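Local coordinates for D-alanyl-D-alanine carboxypeptidase (Penicillin binding protein) family protein (Francisella tularensis subsp. tularensis, PDB 6OSU) that probably removes the C-terminal D-alanine from the pentapeptide side chains of peptidoglycan precursors, as a serine D-Ala-D-Ala carboxypeptidase of the peptidase S11 family, at residues I33-P38 with S317-R322; T174-M179 with V303-T308. All blocks are in the same frame, centred on the assembly; numbering follows the deposited sequence.

Contact 1 of 2, residues I33-P38 with S317-R322; sequences IELDAP and SAKLLR
L35 reaches from the 33-38 loop to helix 310-327 and splits its two methyls between neighbouring helix residues. CD1 of L35 sits against CG of L320 at 3.8 Å, and CD2 of L35 lies 3.8 Å from CE of K319, whose chain runs past the leucine in the opposite sense. With chi1 at 167°, K319 sends CG away from its own backbone N, and bends at chi2 and chi3 then lay its methylenes along I33 and L35. CG of K319 meets CD1 of I33 at 3.6 Å, the shortest approach between the two segments. I33 also uses its other branch: CG2 of I33 touches CD2 of L320 at 3.8 Å, so I33, like L35, touches both K319 and L320. The loop leads into strand 39-44 of the antiparallel sheet in the beta-lactamase-like fold of the S11 peptidases, and helix 310-327 packs on one face of that sheet. W40 of the strand is touched by I33, L35 and L320 alike, while L320 also rests on S302 and V304 of strand 298-307. Farther along the loop, where the apolar packing ends, D36 OD2 forms a salt bridge with K312 NZ, in the first turn of the same helix.

Contact 2 of 2, residues T174-M179 with V303-T308; sequences TTAHDM and VVLGTT
A176, in the first turn of helix 176-189, lies against V303 and L305 of strand 298-307. CD1 of L305 presses on the start of the helix, 3.4 Å from the backbone N of A176 and 3.8 Å from its CB. L305 gets there with CG beside its own backbone N and anti to the carbonyl carbon (chi1 -53°). V303 divides its methyls: CG1 lies 4.0 Å from CB of A176, whereas CG2 of V303 packs on the carbonyl O of A176 at 3.8 Å and on CB of M179 at 4.0 Å. M179 thus offers its CB to the strand; beyond it the chain bends at chi2 and carries the sulfur away. The contact is fully buried and joins the helical part of the beta-lactamase-like fold to the sheet face opposite helix 310-327. The side chain of M179 is about 8 Å from that of K278 and about 9 Å from that of K67, predicted to be substrate-binding and catalytic respectively, and touches neither. The helix start is fixed by T175 at the N-cap, whose OG1 accepts from D178 N at 2.9 Å (N-H...O angle 161°). D178 is itself tied down through its carboxylate, whose OD2 is hydrogen-bonded to N158 N and T159 OG1. On the strand side, V303 and L305 are paired through their backbones with V41 and A39, and L305 also touches L65.

How the contacts relate
From the N terminus, the chain passes through the 33-38 loop, enters strand 39-44 and much later returns in helix 310-327, where contact 1 closes a loop spanning most of the catalytic domain. Contact 2 is nested within it, closing the smaller loop from helix 176-189 to strand 298-307. That strand and helix 310-327 are consecutive, so the second halves of both contacts come from one strand-helix unit. The centres lie 12 Å apart and the contacts touch: P38 packs on L305 and G306, while S317 meets V304. The segment before strand 39-44 and helix 176-189 are thereby both tied to the unit of strand 298-307 and helix 310-327.

Contact 1 of 2, residues I33-P38 with S317-R322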
ATOM      1  N   ILE A  33     -10.365  -1.426  16.870  1.00 83.78           N
ATOM      2  CA  ILE A  33      -9.231  -0.641  17.339  1.00 84.53           C
ATOM      3  C   ILE A  33      -9.645   0.816  17.524  1.00 85.44           C
ATOM      4  O   ILE A  33     -10.543   1.328  16.842  1.00 86.58           O
ATOM      5  CB  ILE A  33      -8.058  -0.778  16.351  1.00 85.33           C
ATOM      6  CG1 ILE A  33      -6.748  -0.302  16.980  1.00 85.97           C
ATOM      7  CG2 ILE A  33      -8.349  -0.034  15.057  1.00 86.49           C
ATOM      8  CD1 ILE A  33      -6.029  -1.378  17.761  1.00 86.28           C
ATOM      9  N   GLU A  34      -8.993   1.492  18.470  1.00 86.13           N
ATOM     10  CA  GLU A  34      -9.267   2.896  18.757  1.00 87.24           C
ATOM     11  C   GLU A  34      -7.971   3.689  18.707  1.00 85.55           C
ATOM     12  O   GLU A  34      -7.038   3.410  19.467  1.00 86.91           O
ATOM     13  CB  GLU A  34      -9.934   3.068  20.124  1.00 91.06           C
ATOM     14  CG  GLU A  34     -11.450   2.974  20.111  1.00 93.56           C
ATOM     15  CD  GLU A  34     -12.079   3.639  21.326  1.00 97.43           C
ATOM     16  OE1 GLU A  34     -11.496   4.620  21.840  1.00 99.76           O
ATOM     17  OE2 GLU A  34     -13.154   3.181  21.770  1.00 97.88           O
ATOM     18  N   LEU A  35      -7.918   4.670  17.813  1.00 83.09           N
ATOM     19  CA  LEU A  35      -6.869   5.674  17.768  1.00 82.66           C
ATOM     20  C   LEU A  35      -7.522   7.048  17.827  1.00 84.35           C
ATOM     21  O   LEU A  35      -8.732   7.190  17.631  1.00 85.55           O
ATOM     22  CB  LEU A  35      -6.020   5.542  16.496  1.00 80.41           C
ATOM     23  CG  LEU A  35      -5.697   4.138  15.976  1.00 77.98           C
ATOM     24  CD1 LEU A  35      -4.969   4.232  14.644  1.00 77.70           C
ATOM     25  CD2 LEU A  35      -4.876   3.353  16.983  1.00 78.47           C
ATOM     26  N   ASP A  36      -6.720   8.072  18.102  1.00 85.05           N
ATOM     27  CA  ASP A  36      -7.220   9.440  18.065  1.00 86.71           C
ATOM     28  C   ASP A  36      -6.907  10.135  16.746  1.00 85.29           C
ATOM     29  O   ASP A  36      -7.080  11.353  16.642  1.00 87.42           O
ATOM     30  CB  ASP A  36      -6.685  10.249  19.256  1.00 91.09           C
ATOM     31  CG  ASP A  36      -5.168  10.299  19.316  1.00 93.58           C
ATOM     32  OD1 ASP A  36      -4.508  10.238  18.258  1.00 93.96           O
ATOM     33  OD2 ASP A  36      -4.638  10.405  20.443  1.00 96.23           O
ATOM     34  N   ALA A  37      -6.438   9.392  15.748  1.00 81.28           N
ATOM     35  CA  ALA A  37      -6.315   9.948  14.411  1.00 79.04           C
ATOM     36  C   ALA A  37      -7.708  10.234  13.855  1.00 75.84           C
ATOM     37  O   ALA A  37      -8.617   9.413  14.004  1.00 74.24           O
ATOM     38  CB  ALA A  37      -5.569   8.991  13.485  1.00 78.02           C
ATOM     39  N   PRO A  38      -7.914  11.397  13.237  1.00 74.95           N
ATOM     40  CA  PRO A  38      -9.227  11.688  12.642  1.00 74.24           C
ATOM     41  C   PRO A  38      -9.633  10.732  11.528  1.00 73.18           C
ATOM     42  O   PRO A  38     -10.830  10.643  11.224  1.00 72.52           O
ATOM     43  CB  PRO A  38      -9.068  13.122  12.119  1.00 75.49           C
ATOM     44  CG  PRO A  38      -7.589  13.373  12.079  1.00 75.74           C
ATOM     45  CD  PRO A  38      -7.000  12.547  13.172  1.00 75.80           C
ATOM     46  N   SER A 317       0.211   4.088  13.404  1.00 61.22           N
ATOM     47  CA  SER A 317       0.362   3.253  12.216  1.00 58.90           C
ATOM     48  C   SER A 317       0.895   1.873  12.579  1.00 59.46           C
ATOM     49  O   SER A 317       0.427   0.862  12.042  1.00 59.48           O
ATOM     50  CB  SER A 317       1.282   3.928  11.201  1.00 58.35           C
ATOM     51  OG  SER A 317       0.678   5.086  10.655  1.00 59.32           O
ATOM     52  N   ALA A 318       1.879   1.811  13.479  1.00 60.19           N
ATOM     53  CA  ALA A 318       2.422   0.518  13.880  1.00 60.03           C
ATOM     54  C   ALA A 318       1.361  -0.329  14.570  1.00 60.07           C
ATOM     55  O   ALA A 318       1.318  -1.552  14.388  1.00 58.87           O
ATOM     56  CB  ALA A 318       3.631   0.710  14.794  1.00 61.58           C
ATOM     57  N   LYS A 319       0.491   0.305  15.359  1.00 61.75           N
ATOM     58  CA  LYS A 319      -0.594  -0.428  16.002  1.00 62.89           C
ATOM     59  C   LYS A 319      -1.515  -1.070  14.971  1.00 59.37           C
ATOM     60  O   LYS A 319      -1.922  -2.227  15.127  1.00 59.07           O
ATOM     61  CB  LYS A 319      -1.381   0.503  16.926  1.00 66.00           C
ATOM     62  CG  LYS A 319      -2.703  -0.078  17.402  1.00 68.54           C
ATOM     63  CD  LYS A 319      -2.748  -0.228  18.914  1.00 73.38           C
ATOM     64  CE  LYS A 319      -3.400   0.977  19.573  1.00 76.58           C
ATOM     65  NZ  LYS A 319      -3.342   0.891  21.058  1.00 81.62           N
ATOM     66  N   LEU A 320      -1.847  -0.338  13.904  1.00 56.71           N
ATOM     67  CA  LEU A 320      -2.722  -0.886  12.871  1.00 56.16           C
ATOM     68  C   LEU A 320      -2.053  -2.036  12.127  1.00 55.46           C
ATOM     69  O   LEU A 320      -2.664  -3.091  11.918  1.00 55.38           O
ATOM     70  CB  LEU A 320      -3.134   0.211  11.890  1.00 56.40           C
ATOM     71  CG  LEU A 320      -4.011   1.342  12.422  1.00 58.96           C
ATOM     72  CD1 LEU A 320      -4.224   2.383  11.338  1.00 58.42           C
ATOM     73  CD2 LEU A 320      -5.345   0.807  12.919  1.00 60.65           C
ATOM     74  N   LEU A 321      -0.797  -1.849  11.709  1.00 54.98           N
ATOM     75  CA  LEU A 321      -0.103  -2.897  10.967  1.00 54.28           C
ATOM     76  C   LEU A 321       0.092  -4.146  11.820  1.00 55.53           C
ATOM     77  O   LEU A 321      -0.082  -5.270  11.337  1.00 54.91           O
ATOM     78  CB  LEU A 321       1.244  -2.384  10.461  1.00 53.19           C
ATOM     79  CG  LEU A 321       1.179  -1.301   9.383  1.00 50.86           C
ATOM     80  CD1 LEU A 321       2.567  -0.766   9.090  1.00 50.02           C
ATOM     81  CD2 LEU A 321       0.529  -1.844   8.114  1.00 48.58           C
ATOM     82  N   ARG A 322       0.459  -3.968  13.091  1.00 57.87           N
ATOM     83  CA  ARG A 322       0.628  -5.113  13.984  1.00 59.95           C
ATOM     84  C   ARG A 322      -0.698  -5.825  14.223  1.00 59.86           C
ATOM     85  O   ARG A 322      -0.752  -7.059  14.276  1.00 58.44           O
ATOM     86  CB  ARG A 322       1.235  -4.648  15.305  1.00 62.38           C
ATOM     87  CG  ARG A 322       1.537  -5.758  16.290  1.00 66.28           C
ATOM     88  CD  ARG A 322       1.919  -5.190  17.652  1.00 70.90           C
ATOM     89  NE  ARG A 322       2.469  -3.838  17.556  1.00 73.04           N
ATOM     90  CZ  ARG A 322       1.897  -2.754  18.078  1.00 75.15           C
ATOM     91  NH1 ARG A 322       0.756  -2.857  18.750  1.00 76.40           N
ATOM     92  NH2 ARG A 322       2.471  -1.565  17.937  1.00 75.05           N
TER

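Contact 2 of 2, residues T174-M179 with V303-T308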
ATOM      1  N   THR A 174      -7.845  14.482  -0.310  1.00 56.29           N
ATOM      2  CA  THR A 174      -7.897  13.056  -0.591  1.00 53.99           C
ATOM      3  C   THR A 174      -8.545  12.382   0.611  1.00 52.33           C
ATOM      4  O   THR A 174      -8.997  13.049   1.546  1.00 52.66           O
ATOM      5  CB  THR A 174      -6.509  12.475  -0.873  1.00 52.46           C
ATOM      6  OG1 THR A 174      -6.644  11.094  -1.225  1.00 52.49           O
ATOM      7  CG2 THR A 174      -5.618  12.587   0.360  1.00 51.58           C
ATOM      8  N   THR A 175      -8.602  11.052   0.579  1.00 49.91           N
ATOM      9  CA  THR A 175      -9.142  10.277   1.687  1.00 50.75           C
ATOM     10  C   THR A 175      -8.197   9.124   1.991  1.00 49.44           C
ATOM     11  O   THR A 175      -7.360   8.746   1.169  1.00 46.43           O
ATOM     12  CB  THR A 175     -10.553   9.728   1.393  1.00 51.38           C
ATOM     13  OG1 THR A 175     -10.473   8.673   0.424  1.00 51.01           O
ATOM     14  CG2 THR A 175     -11.467  10.828   0.873  1.00 53.33           C
ATOM     15  N   ALA A 176      -8.338   8.569   3.196  1.00 52.12           N
ATOM     16  CA  ALA A 176      -7.521   7.419   3.567  1.00 52.59           C
ATOM     17  C   ALA A 176      -7.811   6.232   2.660  1.00 52.21           C
ATOM     18  O   ALA A 176      -6.897   5.491   2.286  1.00 52.04           O
ATOM     19  CB  ALA A 176      -7.758   7.054   5.035  1.00 54.05           C
ATOM     20  N   HIS A 177      -9.077   6.049   2.281  1.00 53.95           N
ATOM     21  CA  HIS A 177      -9.430   4.971   1.361  1.00 55.19           C
ATOM     22  C   HIS A 177      -8.808   5.201  -0.011  1.00 53.85           C
ATOM     23  O   HIS A 177      -8.246   4.279  -0.614  1.00 52.00           O
ATOM     24  CB  HIS A 177     -10.951   4.856   1.255  1.00 58.86           C
ATOM     25  CG  HIS A 177     -11.419   3.691   0.439  1.00 61.29           C
ATOM     26  ND1 HIS A 177     -12.721   3.565   0.005  1.00 63.75           N
ATOM     27  CD2 HIS A 177     -10.764   2.596  -0.015  1.00 60.91           C
ATOM     28  CE1 HIS A 177     -12.846   2.446  -0.686  1.00 64.02           C
ATOM     29  NE2 HIS A 177     -11.673   1.840  -0.714  1.00 62.23           N
ATOM     30  N   ASP A 178      -8.896   6.433  -0.521  1.00 54.73           N
ATOM     31  CA  ASP A 178      -8.325   6.729  -1.831  1.00 55.81           C
ATOM     32  C   ASP A 178      -6.815   6.533  -1.833  1.00 54.40           C
ATOM     33  O   ASP A 178      -6.246   6.046  -2.818  1.00 52.83           O
ATOM     34  CB  ASP A 178      -8.675   8.155  -2.249  1.00 58.91           C
ATOM     35  CG  ASP A 178     -10.028   8.249  -2.932  1.00 62.56           C
ATOM     36  OD1 ASP A 178     -10.800   7.264  -2.881  1.00 63.34           O
ATOM     37  OD2 ASP A 178     -10.313   9.308  -3.532  1.00 64.03           O
ATOM     38  N   MET A 179      -6.145   6.903  -0.737  1.00 54.88           N
ATOM     39  CA  MET A 179      -4.697   6.747  -0.677  1.00 53.67           C
ATOM     40  C   MET A 179      -4.292   5.283  -0.566  1.00 52.15           C
ATOM     41  O   MET A 179      -3.237   4.894  -1.080  1.00 50.59           O
ATOM     42  CB  MET A 179      -4.130   7.559   0.485  1.00 54.86           C
ATOM     43  CG  MET A 179      -3.900   9.020   0.133  1.00 56.31           C
ATOM     44  SD  MET A 179      -2.576   9.189  -1.078  1.00 57.47           S
ATOM     45  CE  MET A 179      -2.937  10.805  -1.770  1.00 59.25           C
ATOM     46  N   VAL A 303      -3.055   3.638   6.046  1.00 47.30           N
ATOM     47  CA  VAL A 303      -3.012   5.085   5.895  1.00 47.78           C
ATOM     48  C   VAL A 303      -3.549   5.698   7.178  1.00 49.57           C
ATOM     49  O   VAL A 303      -4.629   5.320   7.644  1.00 49.46           O
ATOM     50  CB  VAL A 303      -3.830   5.561   4.683  1.00 47.38           C
ATOM     51  CG1 VAL A 303      -3.750   7.069   4.563  1.00 48.51           C
ATOM     52  CG2 VAL A 303      -3.335   4.891   3.411  1.00 46.59           C
ATOM     53  N   VAL A 304      -2.788   6.623   7.758  1.00 50.55           N
ATOM     54  CA  VAL A 304      -3.205   7.376   8.933  1.00 52.18           C
ATOM     55  C   VAL A 304      -3.109   8.854   8.589  1.00 51.71           C
ATOM     56  O   VAL A 304      -2.087   9.305   8.060  1.00 50.25           O
ATOM     57  CB  VAL A 304      -2.346   7.039  10.168  1.00 53.97           C
ATOM     58  CG1 VAL A 304      -2.660   7.984  11.299  1.00 56.29           C
ATOM     59  CG2 VAL A 304      -2.586   5.608  10.613  1.00 53.81           C
ATOM     60  N   LEU A 305      -4.170   9.603   8.878  1.00 53.06           N
ATOM     61  CA  LEU A 305      -4.259  11.006   8.505  1.00 52.89           C
ATOM     62  C   LEU A 305      -4.598  11.855   9.720  1.00 54.36           C
ATOM     63  O   LEU A 305      -5.469  11.496  10.520  1.00 55.09           O
ATOM     64  CB  LEU A 305      -5.322  11.224   7.419  1.00 52.33           C
ATOM     65  CG  LEU A 305      -5.228  10.369   6.151  1.00 50.85           C
ATOM     66  CD1 LEU A 305      -6.460  10.573   5.282  1.00 50.75           C
ATOM     67  CD2 LEU A 305      -3.955  10.671   5.364  1.00 48.95           C
ATOM     68  N   GLY A 306      -3.896  12.977   9.858  1.00 54.41           N
ATOM     69  CA  GLY A 306      -4.300  14.005  10.796  1.00 56.01           C
ATOM     70  C   GLY A 306      -3.870  13.830  12.233  1.00 57.23           C
ATOM     71  O   GLY A 306      -4.462  14.460  13.115  1.00 59.46           O
ATOM     72  N   THR A 307      -2.863  13.005  12.510  1.00 55.79           N
ATOM     73  CA  THR A 307      -2.375  12.910  13.879  1.00 57.33           C
ATOM     74  C   THR A 307      -1.707  14.216  14.294  1.00 58.30           C
ATOM     75  O   THR A 307      -1.246  15.004  13.464  1.00 57.37           O
ATOM     76  CB  THR A 307      -1.388  11.754  14.038  1.00 56.68           C
ATOM     77  OG1 THR A 307      -0.288  11.933  13.135  1.00 55.57           O
ATOM     78  CG2 THR A 307      -2.079  10.431  13.761  1.00 54.51           C
ATOM     79  N   THR A 308      -1.654  14.439  15.605  1.00 60.59           N
ATOM     80  CA  THR A 308      -1.154  15.687  16.162  1.00 63.51           C
ATOM     81  C   THR A 308       0.351  15.683  16.393  1.00 65.03           C
ATOM     82  O   THR A 308       0.891  16.683  16.882  1.00 67.53           O
ATOM     83  CB  THR A 308      -1.878  15.997  17.475  1.00 66.53           C
ATOM     84  OG1 THR A 308      -1.686  14.915  18.396  1.00 67.12           O
ATOM     85  CG2 THR A 308      -3.367  16.179  17.220  1.00 66.25           C
TER